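Local coordinates for 35 kDa hemin binding protein (Porphyromonas gingivalis, PDB 5Y1A) that probably binds hemin and joins a thioredoxin domain to an immunoglobulin-like beta-sandwich domain as a cargo of the type IX secretion system, at residues Leu178-Tyr183 with Val247-His252. Sequence-based numbering, arbitrary orientation.
Sequences LMLTAY and VLAFVH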
loop_
_atom_site.group_PDB
_atom_site.type_symbol
_atom_site.label_atom_id
_atom_site.label_comp_id
_atom_site.label_asym_id
_atom_site.label_seq_id
_atom_site.Cartn_x
_atom_site.Cartn_y
_atom_site.Cartn_z
ATOM N N LEU A 178 19.368 2.118 9.131
ATOM C CA LEU A 178 18.298 2.721 8.344
ATOM C C LEU A 178 17.293 1.620 8.075
ATOM O O LEU A 178 17.670 0.463 7.868
ATOM C CB LEU A 178 18.825 3.271 7.022
ATOM C CG LEU A 178 19.903 4.368 7.170
ATOM C CD1 LEU A 178 20.425 4.791 5.786
ATOM C CD2 LEU A 178 19.330 5.554 7.868
ATOM N N MET A 179 16.021 2.012 8.045
ATOM C CA MET A 179 14.925 1.072 7.902
ATOM C C MET A 179 14.154 1.378 6.619
ATOM O O MET A 179 14.122 2.517 6.166
ATOM C CB MET A 179 13.978 1.222 9.102
ATOM C CG MET A 179 14.661 1.193 10.472
ATOM S SD MET A 179 15.625 -0.327 10.786
ATOM C CE MET A 179 14.303 -1.456 10.930
ATOM N N LEU A 180 13.541 0.354 6.040
ATOM C CA LEU A 180 12.564 0.589 4.984
ATOM C C LEU A 180 11.194 0.020 5.368
ATOM O O LEU A 180 11.079 -1.139 5.831
ATOM C CB LEU A 180 13.048 0.012 3.645
ATOM C CG LEU A 180 12.109 0.413 2.514
ATOM C CD1 LEU A 180 12.810 1.235 1.486
ATOM C CD2 LEU A 180 11.424 -0.827 1.914
ATOM N N THR A 181 10.171 0.865 5.234
ATOM C CA THR A 181 8.787 0.435 5.433
ATOM C C THR A 181 8.038 0.620 4.119
ATOM O O THR A 181 8.225 1.624 3.423
ATOM C CB THR A 181 8.123 1.220 6.595
ATOM O OG1 THR A 181 8.765 0.852 7.825
ATOM C CG2 THR A 181 6.642 0.897 6.715
ATOM N N ALA A 182 7.189 -0.344 3.778
ATOM C CA ALA A 182 6.329 -0.181 2.602
ATOM C C ALA A 182 4.885 -0.525 2.975
ATOM O O ALA A 182 4.612 -1.522 3.698
ATOM C CB ALA A 182 6.820 -1.047 1.436
ATOM N N TYR A 183 3.976 0.292 2.458
ATOM C CA TYR A 183 2.545 0.117 2.641
ATOM C C TYR A 183 1.865 -0.171 1.303
ATOM O O TYR A 183 2.258 0.372 0.254
ATOM C CB TYR A 183 1.879 1.401 3.195
ATOM C CG TYR A 183 2.355 1.905 4.534
ATOM C CD1 TYR A 183 2.866 1.034 5.512
ATOM C CD2 TYR A 183 2.223 3.266 4.855
ATOM C CE1 TYR A 183 3.265 1.545 6.781
ATOM C CE2 TYR A 183 2.612 3.771 6.087
ATOM C CZ TYR A 183 3.140 2.913 7.048
ATOM O OH TYR A 183 3.535 3.429 8.275
ATOM N N VAL A 247 1.516 1.540 -3.910
ATOM C CA VAL A 247 2.524 1.057 -2.936
ATOM C C VAL A 247 3.415 2.241 -2.634
ATOM O O VAL A 247 3.938 2.906 -3.553
ATOM C CB VAL A 247 3.381 -0.126 -3.436
ATOM C CG1 VAL A 247 4.479 -0.491 -2.385
ATOM C CG2 VAL A 247 2.489 -1.333 -3.713
ATOM N N LEU A 248 3.545 2.517 -1.348
ATOM C CA LEU A 248 4.419 3.566 -0.839
ATOM C C LEU A 248 5.584 2.891 -0.114
ATOM O O LEU A 248 5.368 1.985 0.717
ATOM C CB LEU A 248 3.633 4.422 0.161
ATOM C CG LEU A 248 4.420 5.387 1.075
ATOM C CD1 LEU A 248 5.073 6.490 0.223
ATOM C CD2 LEU A 248 3.501 6.008 2.065
ATOM N N ALA A 249 6.803 3.336 -0.380
ATOM C CA ALA A 249 7.952 2.868 0.404
ATOM C C ALA A 249 8.697 4.066 0.922
ATOM O O ALA A 249 8.815 5.102 0.225
ATOM C CB ALA A 249 8.881 2.015 -0.454
ATOM N N PHE A 250 9.221 3.936 2.141
ATOM C CA PHE A 250 10.049 5.017 2.665
ATOM C C PHE A 250 11.234 4.535 3.501
ATOM O O PHE A 250 11.137 3.510 4.201
ATOM C CB PHE A 250 9.209 6.074 3.394
ATOM C CG PHE A 250 8.284 5.535 4.445
ATOM C CD1 PHE A 250 8.709 5.412 5.780
ATOM C CD2 PHE A 250 6.965 5.215 4.116
ATOM C CE1 PHE A 250 7.821 4.948 6.781
ATOM C CE2 PHE A 250 6.047 4.742 5.104
ATOM C CZ PHE A 250 6.490 4.614 6.444
ATOM N N VAL A 251 12.346 5.265 3.379
ATOM C CA VAL A 251 13.557 5.062 4.186
ATOM C C VAL A 251 13.462 5.953 5.431
ATOM O O VAL A 251 13.109 7.143 5.349
ATOM C CB VAL A 251 14.821 5.433 3.365
ATOM C CG1 VAL A 251 16.079 5.197 4.184
ATOM C CG2 VAL A 251 14.883 4.618 2.039
ATOM N N HIS A 252 13.747 5.382 6.599
ATOM C CA HIS A 252 13.543 6.117 7.834
ATOM C C HIS A 252 14.493 5.661 8.917
ATOM O O HIS A 252 15.027 4.543 8.864
ATOM C CB HIS A 252 12.073 5.971 8.299
ATOM C CG HIS A 252 11.625 4.548 8.535
ATOM N ND1 HIS A 252 11.690 3.947 9.774
ATOM C CD2 HIS A 252 11.044 3.641 7.710
ATOM C CE1 HIS A 252 11.188 2.721 9.700
ATOM N NE2 HIS A 252 10.797 2.508 8.451
#
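His252 and Phe250 lean across to the neighbouring strand, and the tight part of the contact between 178-183 and 247-252 is built round these two rings and that of Tyr183. NE2 of His252 reaches OG1 of Thr181 at 2.7 Å, near the plane of the imidazole. CB of Met179 sits over one face of the same ring, 3.2 Å from His252 CE1, so the imidazole is held at both an edge and a face. Both rings have CG between the backbone N and the carbonyl carbon (chi1 59° in His252, 52° in Phe250), which swings them over the partner strand. The Phe250 ring takes CB of Thr181 on one face and turns its edge to the face of Tyr183, a T-shaped pair with centroids 5.4 Å apart and planes at 80°. The Tyr183 hydroxyl is hydrogen-bonded to Glu41, and Arg114 touches Tyr183, Phe250 and His252 from a loop. The two antiparallel strands are the central pair of a four-stranded sheet in the beta-sandwich domain, flanked by 207-220 and 263-270. Six backbone hydrogen bonds join them, in the pairs Met179-His252, Thr181-Phe250 and Tyr183-Leu248. On the other face the side chains of Leu180, Ala182, Ala249 and Val251 meet more loosely: CB of Ala182 and CB of Ala249 are 4.1 Å apart, and CD1 of Leu180 is 4.0 Å from CG2 of Val251. Phe165 of strand 161-169, in the opposing sheet, packs on Leu180 and both alanines. Met179 is the one residue here not fully buried; its chain, bent at chi2 and chi3, carries the sulfur away from 247-252.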